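Local coordinates for protein glycoside hydrolase family 31 (Trueperella pyogenes, PDB 5I0F) that degrades cycloalternan as a retaining glycoside hydrolase of family 31, working through a covalent glycosyl-enzyme intermediate, at residues G559-G564 with I587-S592; L386-L391 with D462-D467. All coordinates share one frame; numbering follows the deposited sequence.

Both contacts belong to one closed parallel barrel of eight strands, the TIM barrel of family 31, and they illustrate how such a fold builds one active site from distant strand ends. Contact 2 comes first along the chain and closes before contact 1 opens: it pairs the third strand, 383-388, with the fourth, 463-466. Contact 1 pairs the seventh, 558-561, with the eighth, 587-590, across a beta-alpha-beta unit through helix 572-583. Their centres lie about 17 Å apart, yet both reach the same glucose unit, where His591 NE2 comes within 3.5 Å of Lys465 NZ. Residues well separated in sequence thus converge on one sugar.

Contact 1: residues G559-G564 with I587-S592; sequences GWDLAG and IMQYHS. With BGC (beta-D-glucopyranose), chain C.
Gln589 and Asp561 meet side by side at the tight centre of this contact, their side chains pointing the same way from neighbouring strands. The amide NE2 of Gln589 gives a nearly straight bond of 2.9 Å (168°) to Asp561 OD1, which receives it through its anti lone pair; OD1 lies close to the plane of the Gln589 amide, although the carboxylate as a whole is turned out of it. A weaker, bent bond runs from the same NE2 to Trp560 O, so two acceptors share the amide nitrogen. With CG anti to the backbone N (chi1 -180°) and a bend at chi2, the glutamine chain turns back to bring its amide to the aspartate. Asp561 OD1 also packs against His591 CB at 3.5 Å. Beside this cluster, Leu562 N bonds to Gln589 O at 3.1 Å, while Leu562 CG rests on Tyr590 CB. The phenol end of Tyr590 leads elsewhere, to His317.

Elsewhere the strands are only loosely joined, and water takes the place of direct bonds. One water links Trp560 O with Gln589 N; another gives its protons to Asp561 OD1 and Gln589 OE1, bracing the same carboxylate-amide pair; a third joins Leu562 O to His591 N. A type II turn from Asp561 to Gly564, closed by Gly564 N on Asp561 O, follows the strand.

At the sugar end, the imidazole of His591 meets the glucose with its edge. NE2 donates to O4 of the glucose (2.9 Å, 145°) and is also hydrogen-bonded to O3, which lies 2.9 Å from it near the ring plane. Such a pair of adjacent strands joined by a helix, with the sugar-binding His591 just past the end of the second strand, is the last beta-alpha-beta unit of a TIM barrel, whose eighth strand then meets the first, 297-300, to close it.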
loop_
_atom_site.group_PDB
_atom_site.type_symbol
_atom_site.label_atom_id
_atom_site.label_comp_id
_atom_site.label_asym_id
_atom_site.label_seq_id
_atom_site.Cartn_x
_atom_site.Cartn_y
_atom_site.Cartn_z
ATOM N N GLY A 559 9.234 -5.612 5.212
ATOM C CA GLY A 559 10.034 -4.720 6.047
ATOM C C GLY A 559 9.443 -3.333 6.129
ATOM O O GLY A 559 8.283 -3.100 5.785
ATOM N N TRP A 560 10.249 -2.403 6.609
ATOM C CA TRP A 560 9.803 -1.029 6.861
ATOM C C TRP A 560 11.036 -0.122 6.927
ATOM O O TRP A 560 12.172 -0.599 7.023
ATOM C CB TRP A 560 8.969 -0.948 8.162
ATOM C CG TRP A 560 9.766 -1.219 9.453
ATOM C CD1 TRP A 560 10.481 -2.346 9.752
ATOM C CD2 TRP A 560 9.922 -0.339 10.588
ATOM N NE1 TRP A 560 11.077 -2.219 10.988
ATOM C CE2 TRP A 560 10.747 -1.004 11.525
ATOM C CE3 TRP A 560 9.442 0.937 10.901
ATOM C CZ2 TRP A 560 11.098 -0.431 12.752
ATOM C CZ3 TRP A 560 9.772 1.496 12.120
ATOM C CH2 TRP A 560 10.610 0.813 13.028
ATOM N N ASP A 561 10.798 1.179 6.825
ATOM C CA ASP A 561 11.858 2.187 6.974
ATOM C C ASP A 561 12.148 2.321 8.464
ATOM O O ASP A 561 11.396 2.963 9.193
ATOM C CB ASP A 561 11.398 3.534 6.464
ATOM C CG ASP A 561 11.006 3.535 4.986
ATOM O OD1 ASP A 561 11.414 2.646 4.178
ATOM O OD2 ASP A 561 10.263 4.475 4.651
ATOM N N LEU A 562 13.202 1.696 8.953
ATOM C CA LEU A 562 13.384 1.655 10.398
ATOM C C LEU A 562 13.531 3.084 10.953
ATOM O O LEU A 562 14.239 3.901 10.384
ATOM C CB LEU A 562 14.553 0.734 10.808
ATOM C CG LEU A 562 15.979 1.140 10.449
ATOM C CD1 LEU A 562 16.637 2.023 11.517
ATOM C CD2 LEU A 562 16.843 -0.089 10.212
ATOM N N ALA A 563 12.788 3.375 12.034
ATOM C CA ALA A 563 12.739 4.667 12.680
ATOM C C ALA A 563 12.141 5.804 11.858
ATOM O O ALA A 563 12.264 6.965 12.247
ATOM C CB ALA A 563 14.113 5.045 13.233
ATOM N N GLY A 564 11.474 5.490 10.748
ATOM C CA GLY A 564 10.835 6.491 9.909
ATOM C C GLY A 564 11.772 7.182 8.908
ATOM O O GLY A 564 12.974 7.395 9.170
ATOM N N ILE A 587 12.747 -8.175 6.421
ATOM C CA ILE A 587 13.611 -7.287 5.647
ATOM C C ILE A 587 14.011 -6.113 6.523
ATOM O O ILE A 587 13.149 -5.430 7.107
ATOM C CB ILE A 587 12.937 -6.770 4.369
ATOM C CG1 ILE A 587 12.402 -7.937 3.518
ATOM C CG2 ILE A 587 13.868 -5.870 3.579
ATOM C CD1 ILE A 587 13.449 -8.876 2.993
ATOM N N MET A 588 15.323 -5.931 6.644
ATOM C CA MET A 588 15.930 -4.909 7.494
ATOM C C MET A 588 16.502 -3.807 6.603
ATOM O O MET A 588 17.425 -4.059 5.813
ATOM C CB MET A 588 17.034 -5.542 8.350
ATOM C CG MET A 588 17.709 -4.556 9.284
ATOM S SD MET A 588 19.148 -5.304 10.074
ATOM C CE MET A 588 19.506 -4.012 11.263
ATOM N N GLN A 589 15.983 -2.590 6.740
ATOM C CA GLN A 589 16.286 -1.515 5.815
ATOM C C GLN A 589 16.147 -0.148 6.450
ATOM O O GLN A 589 15.152 0.124 7.138
ATOM C CB GLN A 589 15.308 -1.610 4.628
ATOM C CG GLN A 589 15.464 -0.561 3.526
ATOM C CD GLN A 589 14.273 0.386 3.347
ATOM O OE1 GLN A 589 14.085 0.956 2.273
ATOM N NE2 GLN A 589 13.463 0.556 4.393
ATOM N N TYR A 590 17.108 0.727 6.184
ATOM C CA TYR A 590 16.966 2.160 6.533
ATOM C C TYR A 590 16.786 2.980 5.254
ATOM O O TYR A 590 17.259 2.597 4.189
ATOM C CB TYR A 590 18.120 2.663 7.406
ATOM C CG TYR A 590 19.456 2.845 6.701
ATOM C CD1 TYR A 590 19.706 3.980 5.920
ATOM C CD2 TYR A 590 20.489 1.901 6.852
ATOM C CE1 TYR A 590 20.935 4.153 5.286
ATOM C CE2 TYR A 590 21.718 2.072 6.232
ATOM C CZ TYR A 590 21.945 3.189 5.452
ATOM O OH TYR A 590 23.169 3.351 4.844
ATOM N N HIS A 591 16.111 4.115 5.388
ATOM C CA HIS A 591 15.722 4.945 4.245
ATOM C C HIS A 591 15.472 6.387 4.692
ATOM O O HIS A 591 15.180 6.644 5.858
ATOM C CB HIS A 591 14.481 4.321 3.576
ATOM C CG HIS A 591 13.985 5.044 2.357
ATOM N ND1 HIS A 591 14.817 5.461 1.344
ATOM C CD2 HIS A 591 12.727 5.360 1.961
ATOM C CE1 HIS A 591 14.099 6.073 0.411
ATOM N NE2 HIS A 591 12.823 6.015 0.759
ATOM N N SER A 592 15.587 7.317 3.761
ATOM C CA SER A 592 15.269 8.721 4.017
ATOM C C SER A 592 14.574 9.400 2.839
ATOM O O SER A 592 14.932 9.215 1.660
ATOM C CB SER A 592 16.527 9.511 4.373
ATOM O OG SER A 592 17.507 9.463 3.340
HETATM C C2 BGC C . 8.193 5.905 -1.529
HETATM C C3 BGC C . 9.420 6.504 -0.818
HETATM C C4 BGC C . 10.362 7.100 -1.859
HETATM C C5 BGC C . 9.630 8.116 -2.748
HETATM C C6 BGC C . 10.546 8.530 -3.893
HETATM C C1 BGC C . 7.923 6.296 -3.005
HETATM O O2 BGC C . 7.076 5.468 -0.729
HETATM O O3 BGC C . 10.075 5.503 -0.034
HETATM O O4 BGC C . 11.486 7.731 -1.215
HETATM O O5 BGC C . 8.376 7.631 -3.294
HETATM O O6 BGC C . 9.991 9.636 -4.611
HETATM O O HOH W 1 13.786 -2.230 8.569
HETATM O O HOH W 2 11.586 2.135 1.542
HETATM O O HOH W 3 14.467 4.538 7.727
#

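Contact 2: residues L386-L391 with D462-D467; sequences LWQIPL and DGFKTD. With BGC (beta-D-glucopyranose), chain C.
Residues 386-388 and 463-466 run parallel, their axes crossing at -39° with a closest approach of 4.4 Å. The ladder passes from Leu386 N to Gly463 O, from Lys465 N back to Leu386 O, from Gln388 N to Lys465 O, and ends with Asp467 N on Gln388 O. On the face bearing Gln388 and Phe464, the methylene CG of Gln388 lies 3.6 Å from Phe464 CD1, the two side chains alongside each other; the amide folds back to Trp387 O and reaches Tyr500 and Arg452 with OE1.

On the other face, the indole of Trp387 stands nearly perpendicular to the carboxylate of Asp467 (planes 82° apart). A chi1 of -174° turns the indole away from its own backbone N and sets NE1 2.9 Å from Asp467 OD2, on its anti lone pair. Lys465 extends past the indole edge; its NZ makes a salt bridge with Glu330 and a weak bond of 3.3 Å to O3 of the glucose.

Asp467 OD2 is bonded covalently to C1 of the glucose at 1.4 Å. Asp467 is therefore the nucleophile, trapped as the glycosyl-enzyme intermediate of a double-displacement mechanism; the indole N-H probably helps to orient the ester oxygen.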
loop_
_atom_site.group_PDB
_atom_site.type_symbol
_atom_site.label_atom_id
_atom_site.label_comp_id
_atom_site.label_asym_id
_atom_site.label_seq_id
_atom_site.Cartn_x
_atom_site.Cartn_y
_atom_site.Cartn_z
ATOM N N LEU A 386 17.026 -0.458 -8.333
ATOM C CA LEU A 386 16.633 0.851 -8.843
ATOM C C LEU A 386 15.140 1.098 -8.699
ATOM O O LEU A 386 14.315 0.198 -8.944
ATOM C CB LEU A 386 16.995 0.994 -10.322
ATOM C CG LEU A 386 18.464 0.804 -10.703
ATOM C CD1 LEU A 386 18.670 1.105 -12.184
ATOM C CD2 LEU A 386 19.382 1.673 -9.853
ATOM N N TRP A 387 14.805 2.346 -8.386
ATOM C CA TRP A 387 13.426 2.793 -8.188
ATOM C C TRP A 387 12.672 2.963 -9.499
ATOM O O TRP A 387 13.250 3.364 -10.514
ATOM C CB TRP A 387 13.475 4.132 -7.466
ATOM C CG TRP A 387 12.189 4.772 -7.016
ATOM C CD1 TRP A 387 11.627 4.668 -5.785
ATOM C CD2 TRP A 387 11.369 5.687 -7.751
ATOM N NE1 TRP A 387 10.502 5.454 -5.713
ATOM C CE2 TRP A 387 10.314 6.077 -6.902
ATOM C CE3 TRP A 387 11.419 6.206 -9.041
ATOM C CZ2 TRP A 387 9.301 6.960 -7.305
ATOM C CZ3 TRP A 387 10.432 7.086 -9.443
ATOM C CH2 TRP A 387 9.382 7.459 -8.570
ATOM N N GLN A 388 11.391 2.643 -9.443
ATOM C CA GLN A 388 10.439 2.760 -10.547
ATOM C C GLN A 388 9.105 3.263 -10.045
ATOM O O GLN A 388 8.806 3.162 -8.838
ATOM C CB GLN A 388 10.238 1.398 -11.201
ATOM C CG GLN A 388 11.463 0.891 -11.955
ATOM C CD GLN A 388 11.684 1.621 -13.256
ATOM O OE1 GLN A 388 11.172 1.216 -14.284
ATOM N NE2 GLN A 388 12.459 2.689 -13.225
ATOM N N ILE A 389 8.298 3.774 -10.990
ATOM C CA ILE A 389 6.932 4.218 -10.750
ATOM C C ILE A 389 6.097 3.781 -11.996
ATOM O O ILE A 389 6.617 3.865 -13.131
ATOM C CB ILE A 389 6.898 5.755 -10.559
ATOM C CG1 ILE A 389 5.512 6.284 -10.206
ATOM C CG2 ILE A 389 7.353 6.476 -11.823
ATOM C CD1 ILE A 389 5.129 6.034 -8.792
ATOM N N PRO A 390 4.847 3.312 -11.812
ATOM C CA PRO A 390 4.056 2.873 -12.990
ATOM C C PRO A 390 3.245 4.042 -13.558
ATOM O O PRO A 390 2.011 4.004 -13.597
ATOM C CB PRO A 390 3.165 1.791 -12.407
ATOM C CG PRO A 390 2.885 2.253 -11.006
ATOM C CD PRO A 390 4.053 3.121 -10.572
ATOM N N LEU A 391 3.973 5.084 -13.944
ATOM C CA LEU A 391 3.438 6.324 -14.494
ATOM C C LEU A 391 4.422 6.884 -15.524
ATOM O O LEU A 391 5.628 6.666 -15.431
ATOM C CB LEU A 391 3.191 7.381 -13.421
ATOM C CG LEU A 391 2.063 7.079 -12.408
ATOM C CD1 LEU A 391 2.072 8.077 -11.263
ATOM C CD2 LEU A 391 0.700 7.074 -13.095
ATOM N N ASP A 462 19.971 -5.860 -9.966
ATOM C CA ASP A 462 19.480 -7.055 -9.304
ATOM C C ASP A 462 18.000 -6.995 -8.921
ATOM O O ASP A 462 17.449 -7.972 -8.405
ATOM C CB ASP A 462 20.304 -7.278 -8.051
ATOM C CG ASP A 462 21.769 -7.394 -8.360
ATOM O OD1 ASP A 462 22.120 -8.417 -8.937
ATOM O OD2 ASP A 462 22.556 -6.467 -8.030
ATOM N N GLY A 463 17.359 -5.861 -9.145
ATOM C CA GLY A 463 15.957 -5.745 -8.809
ATOM C C GLY A 463 15.455 -4.332 -8.890
ATOM O O GLY A 463 16.221 -3.396 -9.212
ATOM N N PHE A 464 14.175 -4.179 -8.557
ATOM C CA PHE A 464 13.502 -2.894 -8.651
ATOM C C PHE A 464 12.697 -2.551 -7.403
ATOM O O PHE A 464 12.031 -3.423 -6.834
ATOM C CB PHE A 464 12.560 -2.891 -9.863
ATOM C CG PHE A 464 13.263 -3.016 -11.192
ATOM C CD1 PHE A 464 13.774 -1.896 -11.827
ATOM C CD2 PHE A 464 13.348 -4.259 -11.836
ATOM C CE1 PHE A 464 14.389 -2.011 -13.075
ATOM C CE2 PHE A 464 13.967 -4.382 -13.060
ATOM C CZ PHE A 464 14.484 -3.267 -13.682
ATOM N N LYS A 465 12.770 -1.287 -6.977
ATOM C CA LYS A 465 11.844 -0.743 -5.991
ATOM C C LYS A 465 10.639 -0.189 -6.749
ATOM O O LYS A 465 10.670 0.954 -7.231
ATOM C CB LYS A 465 12.501 0.349 -5.147
ATOM C CG LYS A 465 11.585 0.870 -4.045
ATOM C CD LYS A 465 12.313 1.779 -3.077
ATOM C CE LYS A 465 11.377 2.218 -1.962
ATOM N NZ LYS A 465 12.082 3.046 -0.941
ATOM N N THR A 466 9.608 -1.014 -6.844
ATOM C CA THR A 466 8.405 -0.761 -7.609
ATOM C C THR A 466 7.454 0.015 -6.713
ATOM O O THR A 466 6.541 -0.539 -6.144
ATOM C CB THR A 466 7.806 -2.104 -8.105
ATOM O OG1 THR A 466 8.026 -3.122 -7.120
ATOM C CG2 THR A 466 8.479 -2.542 -9.395
ATOM N N ASP A 467 7.711 1.313 -6.596
ATOM C CA ASP A 467 6.949 2.232 -5.764
ATOM C C ASP A 467 5.627 2.623 -6.456
ATOM O O ASP A 467 5.462 2.429 -7.660
ATOM C CB ASP A 467 7.830 3.478 -5.512
ATOM C CG ASP A 467 7.401 4.320 -4.325
ATOM O OD1 ASP A 467 6.460 3.989 -3.588
ATOM O OD2 ASP A 467 8.075 5.372 -4.104
HETATM C C2 BGC C . 8.193 5.905 -1.529
HETATM C C3 BGC C . 9.420 6.504 -0.818
HETATM C C4 BGC C . 10.362 7.100 -1.859
HETATM C C5 BGC C . 9.630 8.116 -2.748
HETATM C C6 BGC C . 10.546 8.530 -3.893
HETATM C C1 BGC C . 7.923 6.296 -3.005
HETATM O O2 BGC C . 7.076 5.468 -0.729
HETATM O O3 BGC C . 10.075 5.503 -0.034
HETATM O O4 BGC C . 11.486 7.731 -1.215
HETATM O O5 BGC C . 8.376 7.631 -3.294
HETATM O O6 BGC C . 9.991 9.636 -4.611
#